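Local atomic coordinates of protein SCO1 homolog 1, mitochondrial (Arabidopsis thaliana, PDB entry 6N5U), a protein that binds copper(I) through a thioredoxin-fold domain and is thought to act as a mitochondrial metallochaperone for inserting copper into cytochrome c oxidase. Residues Leu28-His41 and Val66-Asp80. Sequence-based numbering, arbitrary orientation.
Sequences LMGKWTILYFGFTH and VDVVPVFISVDPERD
Asp80 OD2 takes two hydrogen bonds, one from Thr40 N at 2.9 Å and one from Ser74 OG. The two donors reach it from opposite faces of the carboxylate plane. The bond from Thr40 joins the loops that follow parallel strands 32-38 and 68-74 of the thioredoxin fold, a beta-alpha-beta unit connected by helix 45-64. The other oxygen, Asp80 OD1, accepts a hydrogen bond from Thr40 OG1 (2.7 Å), from above that plane. Thr40 OG1 lies between its own backbone N and carbonyl carbon (chi1 77°), which lets the hydroxyl and the backbone N-H of Thr40 bond the two oxygens of one carboxylate. Gln84 of helix 82-89 also bonds Thr40 OG1. With alanine at Asp80, Thr40 N, Thr40 OG1 and Ser74 OG would probably all lose this acceptor, and the loop after strand 32-38 would be held less firmly.

Backbone bonds alternate between the strands, from Val69 N to Trp32 O through Val75 N to Gly38 O at 2.7 Å. On one face, Ile73 CB sits over the Phe37 ring in a CH-pi contact, and Leu35 CD2 touches Val71 CG1 at 3.7 Å. On the other, Ile34 CG1 meets Val68 CG1, and the edges of Tyr36 and Phe72 approach.

The copper site of Cys42, Cys46 and His131 is close by: the Phe39 side chain comes within about 4 Å of the copper ion, and that of Tyr36 within about 3 Å of the Cys46 side chain, at nearest atoms. The Arg79 guanidinium lies flat on His41, planes 16° apart. Arg79 NH2 hydrogen-bonds Tyr127 O, and Asp76 OD1 bonds Tyr127 OH. Arg79 NE and NH2 both hold Asp76 OD2, NE at 2.9 Å on its syn lone pair.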
ATOM      1  N   LEU A  28      -9.734  -8.392  -0.281  1.00 64.55           N
ATOM      2  CA  LEU A  28      -8.460  -8.377  -0.996  1.00 62.23           C
ATOM      3  C   LEU A  28      -8.059  -9.778  -1.445  1.00 68.02           C
ATOM      4  O   LEU A  28      -7.170  -9.915  -2.284  1.00 67.19           O
ATOM      5  CB  LEU A  28      -7.376  -7.764  -0.091  1.00 58.99           C
ATOM      6  CG  LEU A  28      -7.217  -6.224  -0.050  1.00 60.74           C
ATOM      7  CD1 LEU A  28      -8.498  -5.512   0.389  1.00 60.38           C
ATOM      8  CD2 LEU A  28      -6.103  -5.829   0.926  1.00 62.08           C
ATOM      9  N   MET A  29      -8.717 -10.813  -0.890  1.00 68.08           N
ATOM     10  CA  MET A  29      -8.464 -12.228  -1.211  1.00 70.80           C
ATOM     11  C   MET A  29      -8.898 -12.582  -2.635  1.00 77.12           C
ATOM     12  O   MET A  29      -9.787 -11.930  -3.207  1.00 77.65           O
ATOM     13  CB  MET A  29      -9.129 -13.155  -0.179  1.00 75.45           C
ATOM     14  CG  MET A  29      -8.340 -13.291   1.091  1.00 77.01           C
ATOM     15  SD  MET A  29      -9.274 -14.053   2.429  1.00 84.24           S
ATOM     16  CE  MET A  29      -8.861 -15.829   2.194  1.00 84.94           C
ATOM     17  N   GLY A  30      -8.231 -13.590  -3.199  1.00 74.55           N
ATOM     18  CA  GLY A  30      -8.470 -14.061  -4.558  1.00 76.83           C
ATOM     19  C   GLY A  30      -7.418 -13.622  -5.561  1.00 76.91           C
ATOM     20  O   GLY A  30      -7.407 -14.122  -6.687  1.00 79.05           O
ATOM     21  N   LYS A  31      -6.536 -12.671  -5.171  1.00 68.03           N
ATOM     22  CA  LYS A  31      -5.454 -12.154  -6.018  1.00 66.35           C
ATOM     23  C   LYS A  31      -4.206 -11.823  -5.199  1.00 67.22           C
ATOM     24  O   LYS A  31      -4.337 -11.460  -4.022  1.00 64.36           O
ATOM     25  CB  LYS A  31      -5.904 -10.872  -6.755  1.00 67.70           C
ATOM     26  CG  LYS A  31      -6.874 -11.095  -7.914  1.00 81.28           C
ATOM     27  CD  LYS A  31      -6.617 -10.127  -9.051  1.00 87.97           C
ATOM     28  CE  LYS A  31      -7.663 -10.234 -10.131  1.00106.47           C
ATOM     29  NZ  LYS A  31      -7.352  -9.351 -11.283  1.00117.21           N
ATOM     30  N   TRP A  32      -2.995 -11.912  -5.830  1.00 63.97           N
ATOM     31  CA  TRP A  32      -1.714 -11.503  -5.214  1.00 60.96           C
ATOM     32  C   TRP A  32      -1.799  -9.992  -4.996  1.00 60.02           C
ATOM     33  O   TRP A  32      -2.256  -9.259  -5.896  1.00 58.21           O
ATOM     34  CB  TRP A  32      -0.510 -11.823  -6.113  1.00 61.17           C
ATOM     35  CG  TRP A  32      -0.073 -13.241  -6.038  1.00 65.31           C
ATOM     36  CD1 TRP A  32      -0.516 -14.272  -6.807  1.00 72.13           C
ATOM     37  CD2 TRP A  32       0.845 -13.808  -5.095  1.00 65.03           C
ATOM     38  NE1 TRP A  32       0.100 -15.440  -6.432  1.00 73.98           N
ATOM     39  CE2 TRP A  32       0.920 -15.189  -5.367  1.00 72.58           C
ATOM     40  CE3 TRP A  32       1.632 -13.278  -4.062  1.00 63.69           C
ATOM     41  CZ2 TRP A  32       1.740 -16.047  -4.642  1.00 72.79           C
ATOM     42  CZ3 TRP A  32       2.435 -14.137  -3.331  1.00 66.39           C
ATOM     43  CH2 TRP A  32       2.495 -15.501  -3.635  1.00 70.60           C
ATOM     44  N   THR A  33      -1.406  -9.540  -3.793  1.00 53.64           N
ATOM     45  CA  THR A  33      -1.533  -8.147  -3.377  1.00 50.57           C
ATOM     46  C   THR A  33      -0.233  -7.570  -2.826  1.00 53.06           C
ATOM     47  O   THR A  33       0.500  -8.273  -2.121  1.00 53.97           O
ATOM     48  CB  THR A  33      -2.687  -8.080  -2.358  1.00 59.78           C
ATOM     49  OG1 THR A  33      -3.890  -8.531  -2.983  1.00 64.44           O
ATOM     50  CG2 THR A  33      -2.904  -6.701  -1.775  1.00 55.24           C
ATOM     51  N   ILE A  34       0.038  -6.283  -3.124  1.00 46.90           N
ATOM     52  CA  ILE A  34       1.196  -5.568  -2.572  1.00 45.58           C
ATOM     53  C   ILE A  34       0.661  -4.381  -1.796  1.00 47.78           C
ATOM     54  O   ILE A  34       0.025  -3.527  -2.397  1.00 47.33           O
ATOM     55  CB  ILE A  34       2.303  -5.164  -3.602  1.00 49.48           C
ATOM     56  CG1 ILE A  34       2.864  -6.397  -4.353  1.00 51.80           C
ATOM     57  CG2 ILE A  34       3.436  -4.400  -2.891  1.00 50.29           C
ATOM     58  CD1 ILE A  34       3.700  -6.095  -5.607  1.00 55.44           C
ATOM     59  N   LEU A  35       0.891  -4.329  -0.463  1.00 43.99           N
ATOM     60  CA  LEU A  35       0.385  -3.240   0.396  1.00 41.89           C
ATOM     61  C   LEU A  35       1.483  -2.219   0.679  1.00 46.51           C
ATOM     62  O   LEU A  35       2.572  -2.611   1.085  1.00 47.63           O
ATOM     63  CB  LEU A  35      -0.172  -3.754   1.739  1.00 41.06           C
ATOM     64  CG  LEU A  35      -1.091  -4.968   1.782  1.00 46.87           C
ATOM     65  CD1 LEU A  35      -1.102  -5.551   3.176  1.00 48.06           C
ATOM     66  CD2 LEU A  35      -2.515  -4.607   1.448  1.00 47.79           C
ATOM     67  N   TYR A  36       1.210  -0.930   0.443  1.00 41.63           N
ATOM     68  CA  TYR A  36       2.148   0.167   0.675  1.00 40.92           C
ATOM     69  C   TYR A  36       1.466   1.135   1.620  1.00 44.69           C
ATOM     70  O   TYR A  36       0.334   1.565   1.367  1.00 44.77           O
ATOM     71  CB  TYR A  36       2.606   0.878  -0.646  1.00 41.79           C
ATOM     72  CG  TYR A  36       3.471   2.104  -0.406  1.00 43.06           C
ATOM     73  CD1 TYR A  36       4.814   1.976  -0.060  1.00 47.05           C
ATOM     74  CD2 TYR A  36       2.925   3.386  -0.435  1.00 42.29           C
ATOM     75  CE1 TYR A  36       5.589   3.092   0.273  1.00 49.97           C
ATOM     76  CE2 TYR A  36       3.689   4.510  -0.106  1.00 42.87           C
ATOM     77  CZ  TYR A  36       5.026   4.360   0.234  1.00 54.05           C
ATOM     78  OH  TYR A  36       5.798   5.456   0.550  1.00 54.31           O
ATOM     79  N   PHE A  37       2.138   1.462   2.716  1.00 40.67           N
ATOM     80  CA  PHE A  37       1.578   2.399   3.696  1.00 39.46           C
ATOM     81  C   PHE A  37       2.179   3.768   3.393  1.00 42.92           C
ATOM     82  O   PHE A  37       3.406   3.885   3.241  1.00 45.98           O
ATOM     83  CB  PHE A  37       1.892   1.928   5.132  1.00 40.68           C
ATOM     84  CG  PHE A  37       1.115   0.708   5.606  1.00 41.47           C
ATOM     85  CD1 PHE A  37       1.437  -0.568   5.148  1.00 41.51           C
ATOM     86  CD2 PHE A  37       0.080   0.837   6.533  1.00 43.22           C
ATOM     87  CE1 PHE A  37       0.711  -1.683   5.560  1.00 42.01           C
ATOM     88  CE2 PHE A  37      -0.644  -0.286   6.954  1.00 45.72           C
ATOM     89  CZ  PHE A  37      -0.327  -1.537   6.452  1.00 43.39           C
ATOM     90  N   GLY A  38       1.311   4.757   3.231  1.00 35.05           N
ATOM     91  CA  GLY A  38       1.727   6.112   2.900  1.00 34.54           C
ATOM     92  C   GLY A  38       0.738   7.174   3.315  1.00 38.03           C
ATOM     93  O   GLY A  38      -0.159   6.894   4.107  1.00 37.13           O
ATOM     94  N   PHE A  39       0.917   8.409   2.797  1.00 34.50           N
ATOM     95  CA  PHE A  39       0.067   9.592   3.028  1.00 33.51           C
ATOM     96  C   PHE A  39       0.070  10.515   1.785  1.00 40.52           C
ATOM     97  O   PHE A  39       1.137  10.779   1.237  1.00 42.28           O
ATOM     98  CB  PHE A  39       0.403  10.318   4.345  1.00 35.01           C
ATOM     99  CG  PHE A  39       1.610  11.224   4.427  1.00 37.36           C
ATOM    100  CD1 PHE A  39       2.879  10.700   4.643  1.00 40.37           C
ATOM    101  CD2 PHE A  39       1.459  12.610   4.447  1.00 40.45           C
ATOM    102  CE1 PHE A  39       3.990  11.544   4.753  1.00 42.85           C
ATOM    103  CE2 PHE A  39       2.569  13.454   4.575  1.00 44.05           C
ATOM    104  CZ  PHE A  39       3.826  12.916   4.717  1.00 42.72           C
ATOM    105  N   THR A  40      -1.120  10.943   1.308  1.00 37.27           N
ATOM    106  CA  THR A  40      -1.276  11.716   0.067  1.00 37.98           C
ATOM    107  C   THR A  40      -0.489  13.032   0.048  1.00 43.79           C
ATOM    108  O   THR A  40      -0.102  13.461  -1.023  1.00 46.13           O
ATOM    109  CB  THR A  40      -2.766  11.944  -0.312  1.00 40.72           C
ATOM    110  OG1 THR A  40      -3.338  12.967   0.494  1.00 41.00           O
ATOM    111  CG2 THR A  40      -3.607  10.671  -0.252  1.00 35.67           C
ATOM    112  N   HIS A  41      -0.205  13.634   1.192  1.00 40.47           N
ATOM    113  CA  HIS A  41       0.520  14.907   1.231  1.00 42.11           C
ATOM    114  C   HIS A  41       2.048  14.750   1.301  1.00 46.72           C
ATOM    115  O   HIS A  41       2.749  15.740   1.539  1.00 47.12           O
ATOM    116  CB  HIS A  41      -0.015  15.806   2.372  1.00 43.71           C
ATOM    117  CG  HIS A  41      -1.401  16.321   2.119  1.00 46.82           C
ATOM    118  ND1 HIS A  41      -2.504  15.508   2.312  1.00 47.58           N
ATOM    119  CD2 HIS A  41      -1.822  17.516   1.649  1.00 49.09           C
ATOM    120  CE1 HIS A  41      -3.558  16.232   1.966  1.00 46.98           C
ATOM    121  NE2 HIS A  41      -3.203  17.443   1.571  1.00 48.45           N
ATOM    122  N   VAL A  66       0.778 -12.789 -14.213  1.00 82.56           N
ATOM    123  CA  VAL A  66       0.025 -12.633 -12.953  1.00 79.99           C
ATOM    124  C   VAL A  66      -0.396 -11.182 -12.685  1.00 79.84           C
ATOM    125  O   VAL A  66       0.444 -10.277 -12.679  1.00 77.28           O
ATOM    126  CB  VAL A  66       0.786 -13.243 -11.725  1.00 83.03           C
ATOM    127  CG1 VAL A  66       0.031 -13.020 -10.411  1.00 80.21           C
ATOM    128  CG2 VAL A  66       1.087 -14.729 -11.926  1.00 86.92           C
ATOM    129  N   ASP A  67      -1.694 -10.977 -12.408  1.00 75.86           N
ATOM    130  CA  ASP A  67      -2.227  -9.672 -12.017  1.00 71.82           C
ATOM    131  C   ASP A  67      -1.997  -9.504 -10.509  1.00 71.01           C
ATOM    132  O   ASP A  67      -2.505 -10.289  -9.694  1.00 70.55           O
ATOM    133  CB  ASP A  67      -3.723  -9.547 -12.367  1.00 75.25           C
ATOM    134  CG  ASP A  67      -3.973  -9.290 -13.835  1.00 90.32           C
ATOM    135  OD1 ASP A  67      -3.642  -8.178 -14.305  1.00 91.15           O
ATOM    136  OD2 ASP A  67      -4.497 -10.203 -14.519  1.00 96.19           O
ATOM    137  N   VAL A  68      -1.156  -8.534 -10.151  1.00 64.28           N
ATOM    138  CA  VAL A  68      -0.858  -8.229  -8.756  1.00 61.10           C
ATOM    139  C   VAL A  68      -1.564  -6.916  -8.444  1.00 64.03           C
ATOM    140  O   VAL A  68      -1.482  -5.977  -9.241  1.00 64.08           O
ATOM    141  CB  VAL A  68       0.655  -8.216  -8.436  1.00 63.53           C
ATOM    142  CG1 VAL A  68       0.889  -7.947  -6.960  1.00 60.32           C
ATOM    143  CG2 VAL A  68       1.304  -9.536  -8.831  1.00 66.60           C
ATOM    144  N   VAL A  69      -2.313  -6.868  -7.318  1.00 58.82           N
ATOM    145  CA  VAL A  69      -3.086  -5.687  -6.949  1.00 55.76           C
ATOM    146  C   VAL A  69      -2.302  -4.779  -6.023  1.00 55.91           C
ATOM    147  O   VAL A  69      -2.010  -5.179  -4.900  1.00 54.48           O
ATOM    148  CB  VAL A  69      -4.507  -5.996  -6.394  1.00 59.81           C
ATOM    149  CG1 VAL A  69      -5.317  -4.714  -6.210  1.00 57.40           C
ATOM    150  CG2 VAL A  69      -5.257  -6.986  -7.284  1.00 62.97           C
ATOM    151  N   PRO A  70      -1.994  -3.531  -6.456  1.00 51.06           N
ATOM    152  CA  PRO A  70      -1.319  -2.604  -5.543  1.00 47.26           C
ATOM    153  C   PRO A  70      -2.360  -2.011  -4.594  1.00 47.14           C
ATOM    154  O   PRO A  70      -3.504  -1.742  -5.010  1.00 48.24           O
ATOM    155  CB  PRO A  70      -0.708  -1.560  -6.489  1.00 48.74           C
ATOM    156  CG  PRO A  70      -1.590  -1.565  -7.712  1.00 54.39           C
ATOM    157  CD  PRO A  70      -2.294  -2.893  -7.767  1.00 52.50           C
ATOM    158  N   VAL A  71      -1.984  -1.877  -3.305  1.00 38.52           N
ATOM    159  CA  VAL A  71      -2.848  -1.318  -2.276  1.00 36.77           C
ATOM    160  C   VAL A  71      -2.150  -0.189  -1.486  1.00 38.78           C
ATOM    161  O   VAL A  71      -1.158  -0.433  -0.789  1.00 38.36           O
ATOM    162  CB  VAL A  71      -3.440  -2.417  -1.349  1.00 41.29           C
ATOM    163  CG1 VAL A  71      -4.219  -1.809  -0.168  1.00 39.68           C
ATOM    164  CG2 VAL A  71      -4.311  -3.399  -2.133  1.00 43.21           C
ATOM    165  N   PHE A  72      -2.704   1.027  -1.556  1.00 33.86           N
ATOM    166  CA  PHE A  72      -2.225   2.162  -0.771  1.00 33.14           C
ATOM    167  C   PHE A  72      -3.048   2.257   0.538  1.00 36.09           C
ATOM    168  O   PHE A  72      -4.267   2.399   0.459  1.00 35.50           O
ATOM    169  CB  PHE A  72      -2.388   3.450  -1.580  1.00 35.36           C
ATOM    170  CG  PHE A  72      -2.213   4.743  -0.826  1.00 36.39           C
ATOM    171  CD1 PHE A  72      -0.949   5.274  -0.613  1.00 40.67           C
ATOM    172  CD2 PHE A  72      -3.315   5.470  -0.395  1.00 37.92           C
ATOM    173  CE1 PHE A  72      -0.792   6.495   0.058  1.00 41.49           C
ATOM    174  CE2 PHE A  72      -3.155   6.685   0.286  1.00 40.22           C
ATOM    175  CZ  PHE A  72      -1.898   7.184   0.515  1.00 38.25           C
ATOM    176  N   ILE A  73      -2.396   2.158   1.725  1.00 31.51           N
ATOM    177  CA  ILE A  73      -3.083   2.311   3.023  1.00 29.58           C
ATOM    178  C   ILE A  73      -2.578   3.600   3.653  1.00 33.63           C
ATOM    179  O   ILE A  73      -1.371   3.785   3.782  1.00 35.37           O
ATOM    180  CB  ILE A  73      -2.903   1.091   3.932  1.00 31.90           C
ATOM    181  CG1 ILE A  73      -3.344  -0.203   3.214  1.00 31.60           C
ATOM    182  CG2 ILE A  73      -3.638   1.307   5.287  1.00 33.21           C
ATOM    183  CD1 ILE A  73      -3.147  -1.532   4.043  1.00 28.30           C
ATOM    184  N   SER A  74      -3.477   4.509   3.971  1.00 30.59           N
ATOM    185  CA  SER A  74      -3.133   5.819   4.519  1.00 30.51           C
ATOM    186  C   SER A  74      -2.775   5.824   5.984  1.00 38.75           C
ATOM    187  O   SER A  74      -3.518   5.272   6.804  1.00 41.28           O
ATOM    188  CB  SER A  74      -4.263   6.809   4.280  1.00 33.00           C
ATOM    189  OG  SER A  74      -3.909   8.062   4.844  1.00 38.51           O
ATOM    190  N   VAL A  75      -1.648   6.482   6.326  1.00 35.50           N
ATOM    191  CA  VAL A  75      -1.182   6.693   7.708  1.00 35.46           C
ATOM    192  C   VAL A  75      -1.492   8.152   8.125  1.00 39.92           C
ATOM    193  O   VAL A  75      -0.980   8.631   9.143  1.00 40.53           O
ATOM    194  CB  VAL A  75       0.297   6.291   7.967  1.00 39.64           C
ATOM    195  CG1 VAL A  75       0.510   4.789   7.778  1.00 38.37           C
ATOM    196  CG2 VAL A  75       1.280   7.123   7.124  1.00 39.74           C
ATOM    197  N   ASP A  76      -2.369   8.847   7.335  1.00 35.81           N
ATOM    198  CA  ASP A  76      -2.816  10.213   7.621  1.00 35.11           C
ATOM    199  C   ASP A  76      -4.331  10.329   7.462  1.00 38.66           C
ATOM    200  O   ASP A  76      -4.776  11.107   6.617  1.00 37.93           O
ATOM    201  CB  ASP A  76      -2.039  11.242   6.776  1.00 36.29           C
ATOM    202  CG  ASP A  76      -2.247  12.707   7.117  1.00 39.11           C
ATOM    203  OD1 ASP A  76      -2.807  12.992   8.184  1.00 41.66           O
ATOM    204  OD2 ASP A  76      -1.850  13.566   6.304  1.00 46.14           O
ATOM    205  N   PRO A  77      -5.150   9.631   8.308  1.00 36.93           N
ATOM    206  CA  PRO A  77      -6.611   9.713   8.151  1.00 38.04           C
ATOM    207  C   PRO A  77      -7.255  11.096   8.383  1.00 44.08           C
ATOM    208  O   PRO A  77      -8.408  11.295   7.963  1.00 43.61           O
ATOM    209  CB  PRO A  77      -7.126   8.671   9.149  1.00 40.50           C
ATOM    210  CG  PRO A  77      -6.067   8.553  10.154  1.00 44.54           C
ATOM    211  CD  PRO A  77      -4.803   8.690   9.393  1.00 39.35           C
ATOM    212  N   GLU A  78      -6.539  12.040   9.046  1.00 41.39           N
ATOM    213  CA  GLU A  78      -7.084  13.378   9.332  1.00 42.98           C
ATOM    214  C   GLU A  78      -7.262  14.201   8.073  1.00 48.28           C
ATOM    215  O   GLU A  78      -8.200  15.003   8.006  1.00 51.40           O
ATOM    216  CB  GLU A  78      -6.219  14.153  10.343  1.00 45.07           C
ATOM    217  CG  GLU A  78      -6.288  13.636  11.776  1.00 49.54           C
ATOM    218  CD  GLU A  78      -5.067  13.942  12.630  1.00 65.37           C
ATOM    219  OE1 GLU A  78      -3.946  13.505  12.273  1.00 55.68           O
ATOM    220  OE2 GLU A  78      -5.234  14.618  13.670  1.00 67.73           O
ATOM    221  N   ARG A  79      -6.358  14.017   7.084  1.00 40.47           N
ATOM    222  CA  ARG A  79      -6.362  14.761   5.821  1.00 39.08           C
ATOM    223  C   ARG A  79      -6.795  13.900   4.645  1.00 44.28           C
ATOM    224  O   ARG A  79      -7.449  14.388   3.710  1.00 46.73           O
ATOM    225  CB  ARG A  79      -4.974  15.368   5.538  1.00 33.45           C
ATOM    226  CG  ARG A  79      -4.664  16.611   6.374  1.00 37.94           C
ATOM    227  CD  ARG A  79      -3.389  17.329   5.953  1.00 33.49           C
ATOM    228  NE  ARG A  79      -2.223  16.450   6.029  1.00 36.22           N
ATOM    229  CZ  ARG A  79      -0.966  16.864   5.979  1.00 49.61           C
ATOM    230  NH1 ARG A  79      -0.690  18.159   5.871  1.00 40.58           N
ATOM    231  NH2 ARG A  79       0.026  15.993   6.045  1.00 41.07           N
ATOM    232  N   ASP A  80      -6.397  12.632   4.679  1.00 38.99           N
ATOM    233  CA  ASP A  80      -6.667  11.674   3.634  1.00 37.69           C
ATOM    234  C   ASP A  80      -8.047  11.029   3.795  1.00 40.97           C
ATOM    235  O   ASP A  80      -8.186   9.929   4.328  1.00 38.59           O
ATOM    236  CB  ASP A  80      -5.539  10.629   3.534  1.00 38.74           C
ATOM    237  CG  ASP A  80      -4.111  11.114   3.239  1.00 47.07           C
ATOM    238  OD1 ASP A  80      -3.896  12.363   3.116  1.00 45.00           O
ATOM    239  OD2 ASP A  80      -3.213  10.253   3.131  1.00 50.58           O
TER